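Local coordinates for protein UDP-N-acetylglucosamine 2-epimerase (Listeria monocytogenes, PDB 3OT5) that probably interconverts UDP-N-acetylglucosamine and UDP-N-acetylmannosamine by inverting the configuration at C2 of the sugar, at residues N236-V248 and H265-L278. Numbering follows the deposited sequence.
Sequences NLGEPMQGMFEAV and HLNPAVREKAMAIL
F245 drives its ring from helix 240-248 into a hole on helix 268-278 formed by V270, A274, I277 and L278, a knob-into-hole fit. With CG placed beside its own backbone N (chi1 -62°), the ring reaches across to the partner helix. One face lies against CA of A274, where a small residue lets the ring come close to the backbone, while K273 CB sits at the ring edge. The L278 side chain crosses that of F245 at about a right angle and puts its CD1 3.5 Å from F245 CD1, and V270 CG1 meets F245 CZ at 4.0 Å. The other methyl of V270, CG2, meets L237 CD2, while M241 CE also reaches V270 CG1, so the valine fork touches three residues.

On the outer side, I277 lies over the F245-E246 backbone. I277 CG2 packs on the F245 carbonyl carbon, and its extended CG1 arm carries I277 CD1 to within 3.5 Å of E246 CG. The glutamate thus lends its aliphatic part to the contact while its carboxylate takes a weak bond from Q242 NE2 and a salt bridge from K348. At the N-terminal end, L237 CD1 stands over the H265 ring, 3.8 Å from the centroid and 20° off the normal, a CH-pi contact. The imidazole is steadied by N267 N, which donates to H265 ND1 (3.0 Å), and R271 NE holds the H265 carbonyl O at 2.8 Å, tying the loop to the first turn of the helix.

The axes of helices 240-248 and 268-278 run in the same general direction, with a closest approach of 9.3 Å and a crossing angle of -29°, as expected for consecutive helices on one side of a parallel Rossmann-type sheet. Strand 258-263 links them and lies beneath: Y262 meets F245 edge-to-face and touches M241, V270 and A274. L278 continues onto strand 284-287, whereas A247 and M244 pack against helix 348-360.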
loop_
_atom_site.group_PDB
_atom_site.type_symbol
_atom_site.label_atom_id
_atom_site.label_comp_id
_atom_site.label_asym_id
_atom_site.label_seq_id
_atom_site.Cartn_x
_atom_site.Cartn_y
_atom_site.Cartn_z
ATOM N N ASN A 236 19.463 3.763 1.698
ATOM C CA ASN A 236 19.963 2.431 1.339
ATOM C C ASN A 236 20.603 2.379 -0.040
ATOM O O ASN A 236 21.557 1.631 -0.261
ATOM C CB ASN A 236 18.827 1.403 1.382
ATOM C CG ASN A 236 18.220 1.253 2.757
ATOM O OD1 ASN A 236 18.842 1.560 3.763
ATOM N ND2 ASN A 236 17.002 0.751 2.804
ATOM N N LEU A 237 20.072 3.168 -0.974
ATOM C CA LEU A 237 20.608 3.193 -2.339
ATOM C C LEU A 237 22.023 3.720 -2.370
ATOM O O LEU A 237 22.714 3.581 -3.375
ATOM C CB LEU A 237 19.719 4.018 -3.267
ATOM C CG LEU A 237 18.341 3.407 -3.504
ATOM C CD1 LEU A 237 17.462 4.350 -4.326
ATOM C CD2 LEU A 237 18.490 2.042 -4.166
ATOM N N GLY A 238 22.451 4.327 -1.268
ATOM C CA GLY A 238 23.799 4.861 -1.169
ATOM C C GLY A 238 24.874 3.797 -1.066
ATOM O O GLY A 238 24.863 2.812 -1.802
ATOM N N GLU A 239 25.812 4.003 -0.146
ATOM C CA GLU A 239 26.930 3.069 0.044
ATOM C C GLU A 239 26.537 1.697 0.599
ATOM O O GLU A 239 27.204 0.706 0.297
ATOM C CB GLU A 239 28.059 3.716 0.887
ATOM C CG GLU A 239 27.726 4.142 2.342
ATOM C CD GLU A 239 27.534 2.972 3.311
ATOM O OE1 GLU A 239 27.745 1.805 2.915
ATOM O OE2 GLU A 239 27.180 3.225 4.484
ATOM N N PRO A 240 25.444 1.622 1.390
ATOM C CA PRO A 240 25.068 0.311 1.930
ATOM C C PRO A 240 24.636 -0.687 0.866
ATOM O O PRO A 240 24.638 -1.889 1.117
ATOM C CB PRO A 240 23.870 0.632 2.845
ATOM C CG PRO A 240 23.984 2.085 3.143
ATOM C CD PRO A 240 24.558 2.686 1.898
ATOM N N MET A 241 24.299 -0.192 -0.317
ATOM C CA MET A 241 23.814 -1.045 -1.380
ATOM C C MET A 241 24.802 -2.165 -1.690
ATOM O O MET A 241 24.406 -3.316 -1.846
ATOM C CB MET A 241 23.537 -0.222 -2.639
ATOM C CG MET A 241 22.502 -0.854 -3.543
ATOM S SD MET A 241 20.879 -0.946 -2.720
ATOM C CE MET A 241 19.849 -1.687 -3.984
ATOM N N GLN A 242 26.085 -1.831 -1.762
ATOM C CA GLN A 242 27.107 -2.826 -2.066
ATOM C C GLN A 242 27.099 -3.980 -1.067
ATOM O O GLN A 242 27.088 -5.139 -1.463
ATOM C CB GLN A 242 28.493 -2.183 -2.131
ATOM C CG GLN A 242 29.617 -3.176 -2.384
ATOM C CD GLN A 242 30.939 -2.499 -2.639
ATOM O OE1 GLN A 242 30.981 -1.343 -3.052
ATOM N NE2 GLN A 242 32.033 -3.224 -2.417
ATOM N N GLY A 243 27.097 -3.663 0.224
ATOM C CA GLY A 243 27.077 -4.695 1.252
ATOM C C GLY A 243 25.842 -5.571 1.124
ATOM O O GLY A 243 25.907 -6.790 1.310
ATOM N N MET A 244 24.711 -4.952 0.793
ATOM C CA MET A 244 23.462 -5.695 0.653
ATOM C C MET A 244 23.475 -6.670 -0.540
ATOM O O MET A 244 23.031 -7.806 -0.389
ATOM C CB MET A 244 22.258 -4.743 0.605
ATOM C CG MET A 244 22.139 -3.903 1.876
ATOM S SD MET A 244 20.646 -2.928 2.039
ATOM C CE MET A 244 20.651 -1.986 0.516
ATOM N N PHE A 245 23.985 -6.247 -1.702
ATOM C CA PHE A 245 24.045 -7.161 -2.856
ATOM C C PHE A 245 25.001 -8.310 -2.554
ATOM O O PHE A 245 24.708 -9.474 -2.851
ATOM C CB PHE A 245 24.482 -6.484 -4.161
ATOM C CG PHE A 245 23.555 -5.404 -4.649
ATOM C CD1 PHE A 245 22.188 -5.603 -4.689
ATOM C CD2 PHE A 245 24.067 -4.240 -5.204
ATOM C CE1 PHE A 245 21.326 -4.603 -5.175
ATOM C CE2 PHE A 245 23.225 -3.249 -5.702
ATOM C CZ PHE A 245 21.850 -3.434 -5.686
ATOM N N GLU A 246 26.146 -7.981 -1.966
ATOM C CA GLU A 246 27.126 -8.997 -1.606
ATOM C C GLU A 246 26.488 -10.003 -0.661
ATOM O O GLU A 246 26.769 -11.188 -0.742
ATOM C CB GLU A 246 28.372 -8.364 -0.979
ATOM C CG GLU A 246 29.204 -7.540 -1.959
ATOM C CD GLU A 246 30.416 -6.875 -1.318
ATOM O OE1 GLU A 246 31.381 -6.553 -2.048
ATOM O OE2 GLU A 246 30.420 -6.684 -0.088
ATOM N N ALA A 247 25.604 -9.527 0.213
ATOM C CA ALA A 247 24.923 -10.396 1.167
ATOM C C ALA A 247 24.045 -11.431 0.465
ATOM O O ALA A 247 24.162 -12.622 0.740
ATOM C CB ALA A 247 24.079 -9.573 2.128
ATOM N N VAL A 248 23.169 -10.966 -0.426
ATOM C CA VAL A 248 22.262 -11.850 -1.153
ATOM C C VAL A 248 23.022 -12.774 -2.118
ATOM O O VAL A 248 22.644 -13.924 -2.310
ATOM C CB VAL A 248 21.114 -11.062 -1.848
ATOM C CG1 VAL A 248 20.200 -10.440 -0.797
ATOM C CG2 VAL A 248 21.657 -9.988 -2.781
ATOM N N HIS A 265 16.918 -1.123 -9.652
ATOM C CA HIS A 265 16.544 0.272 -9.533
ATOM C C HIS A 265 17.077 0.955 -10.793
ATOM O O HIS A 265 18.057 0.508 -11.388
ATOM C CB HIS A 265 17.129 0.898 -8.266
ATOM C CG HIS A 265 16.620 2.279 -7.985
ATOM N ND1 HIS A 265 17.221 3.415 -8.483
ATOM C CD2 HIS A 265 15.558 2.704 -7.258
ATOM C CE1 HIS A 265 16.550 4.481 -8.080
ATOM N NE2 HIS A 265 15.534 4.075 -7.339
ATOM N N LEU A 266 16.418 2.027 -11.199
ATOM C CA LEU A 266 16.782 2.758 -12.403
ATOM C C LEU A 266 18.103 3.537 -12.318
ATOM O O LEU A 266 18.632 3.955 -13.347
ATOM C CB LEU A 266 15.658 3.730 -12.751
ATOM C CG LEU A 266 14.253 3.161 -12.985
ATOM C CD1 LEU A 266 13.275 4.315 -13.288
ATOM C CD2 LEU A 266 14.246 2.138 -14.114
ATOM N N ASN A 267 18.618 3.743 -11.106
ATOM C CA ASN A 267 19.865 4.485 -10.896
ATOM C C ASN A 267 21.039 3.696 -11.472
ATOM O O ASN A 267 21.317 2.590 -11.020
ATOM C CB ASN A 267 20.096 4.759 -9.398
ATOM C CG ASN A 267 21.346 5.614 -9.130
ATOM O OD1 ASN A 267 21.796 6.359 -9.992
ATOM N ND2 ASN A 267 21.885 5.518 -7.918
ATOM N N PRO A 268 21.731 4.264 -12.472
ATOM C CA PRO A 268 22.863 3.593 -13.114
ATOM C C PRO A 268 23.944 3.093 -12.148
ATOM O O PRO A 268 24.462 1.989 -12.334
ATOM C CB PRO A 268 23.437 4.681 -14.025
ATOM C CG PRO A 268 22.317 5.592 -14.282
ATOM C CD PRO A 268 21.493 5.601 -13.050
ATOM N N ALA A 269 24.294 3.899 -11.146
ATOM C CA ALA A 269 25.312 3.503 -10.169
ATOM C C ALA A 269 24.854 2.251 -9.415
ATOM O O ALA A 269 25.661 1.368 -9.111
ATOM C CB ALA A 269 25.602 4.634 -9.208
ATOM N N VAL A 270 23.558 2.180 -9.124
ATOM C CA VAL A 270 22.985 1.030 -8.434
ATOM C C VAL A 270 23.031 -0.208 -9.338
ATOM O O VAL A 270 23.415 -1.299 -8.898
ATOM C CB VAL A 270 21.520 1.300 -7.990
ATOM C CG1 VAL A 270 20.863 0.024 -7.455
ATOM C CG2 VAL A 270 21.479 2.425 -6.954
ATOM N N ARG A 271 22.648 -0.036 -10.601
ATOM C CA ARG A 271 22.662 -1.148 -11.551
ATOM C C ARG A 271 24.053 -1.690 -11.764
ATOM O O ARG A 271 24.255 -2.896 -11.827
ATOM C CB ARG A 271 22.081 -0.741 -12.900
ATOM C CG ARG A 271 20.632 -0.436 -12.818
ATOM C CD ARG A 271 19.985 -0.505 -14.164
ATOM N NE ARG A 271 18.543 -0.387 -14.008
ATOM C CZ ARG A 271 17.660 -0.650 -14.958
ATOM N NH1 ARG A 271 18.064 -1.076 -16.145
ATOM N NH2 ARG A 271 16.364 -0.507 -14.703
ATOM N N GLU A 272 25.004 -0.778 -11.893
ATOM C CA GLU A 272 26.396 -1.137 -12.093
ATOM C C GLU A 272 26.867 -2.022 -10.940
ATOM O O GLU A 272 27.562 -3.004 -11.166
ATOM C CB GLU A 272 27.237 0.138 -12.225
ATOM C CG GLU A 272 28.728 -0.060 -12.417
ATOM C CD GLU A 272 29.455 1.270 -12.630
ATOM O OE1 GLU A 272 28.780 2.293 -12.907
ATOM O OE2 GLU A 272 30.702 1.294 -12.531
ATOM N N LYS A 273 26.473 -1.684 -9.713
ATOM C CA LYS A 273 26.851 -2.483 -8.542
ATOM C C LYS A 273 26.148 -3.830 -8.584
ATOM O O LYS A 273 26.721 -4.844 -8.203
ATOM C CB LYS A 273 26.508 -1.762 -7.231
ATOM C CG LYS A 273 27.315 -0.478 -6.967
ATOM C CD LYS A 273 26.837 0.223 -5.690
ATOM C CE LYS A 273 27.506 1.596 -5.495
ATOM N NZ LYS A 273 28.979 1.503 -5.373
ATOM N N ALA A 274 24.903 -3.824 -9.050
ATOM C CA ALA A 274 24.104 -5.037 -9.151
ATOM C C ALA A 274 24.670 -5.991 -10.197
ATOM O O ALA A 274 24.753 -7.189 -9.954
ATOM C CB ALA A 274 22.647 -4.688 -9.477
ATOM N N MET A 275 25.030 -5.463 -11.363
ATOM C CA MET A 275 25.613 -6.280 -12.433
ATOM C C MET A 275 26.952 -6.856 -11.995
ATOM O O MET A 275 27.241 -8.032 -12.221
ATOM C CB MET A 275 25.832 -5.447 -13.705
ATOM C CG MET A 275 24.549 -4.990 -14.398
ATOM S SD MET A 275 23.587 -6.385 -15.025
ATOM C CE MET A 275 24.670 -7.045 -16.293
ATOM N N ALA A 276 27.758 -6.011 -11.366
ATOM C CA ALA A 276 29.080 -6.392 -10.906
ATOM C C ALA A 276 29.044 -7.505 -9.874
ATOM O O ALA A 276 29.809 -8.461 -9.962
ATOM C CB ALA A 276 29.804 -5.176 -10.338
ATOM N N ILE A 277 28.130 -7.401 -8.922
ATOM C CA ILE A 277 28.038 -8.378 -7.846
ATOM C C ILE A 277 27.047 -9.506 -8.078
ATOM O O ILE A 277 27.320 -10.653 -7.731
ATOM C CB ILE A 277 27.643 -7.682 -6.529
ATOM C CG1 ILE A 277 28.685 -6.618 -6.173
ATOM C CG2 ILE A 277 27.483 -8.713 -5.396
ATOM C CD1 ILE A 277 28.350 -5.823 -4.943
ATOM N N LEU A 278 25.902 -9.184 -8.662
ATOM C CA LEU A 278 24.864 -10.179 -8.869
ATOM C C LEU A 278 24.773 -10.723 -10.284
ATOM O O LEU A 278 23.994 -11.636 -10.540
ATOM C CB LEU A 278 23.513 -9.574 -8.489
ATOM C CG LEU A 278 23.438 -9.050 -7.059
ATOM C CD1 LEU A 278 22.120 -8.330 -6.845
ATOM C CD2 LEU A 278 23.627 -10.187 -6.058
#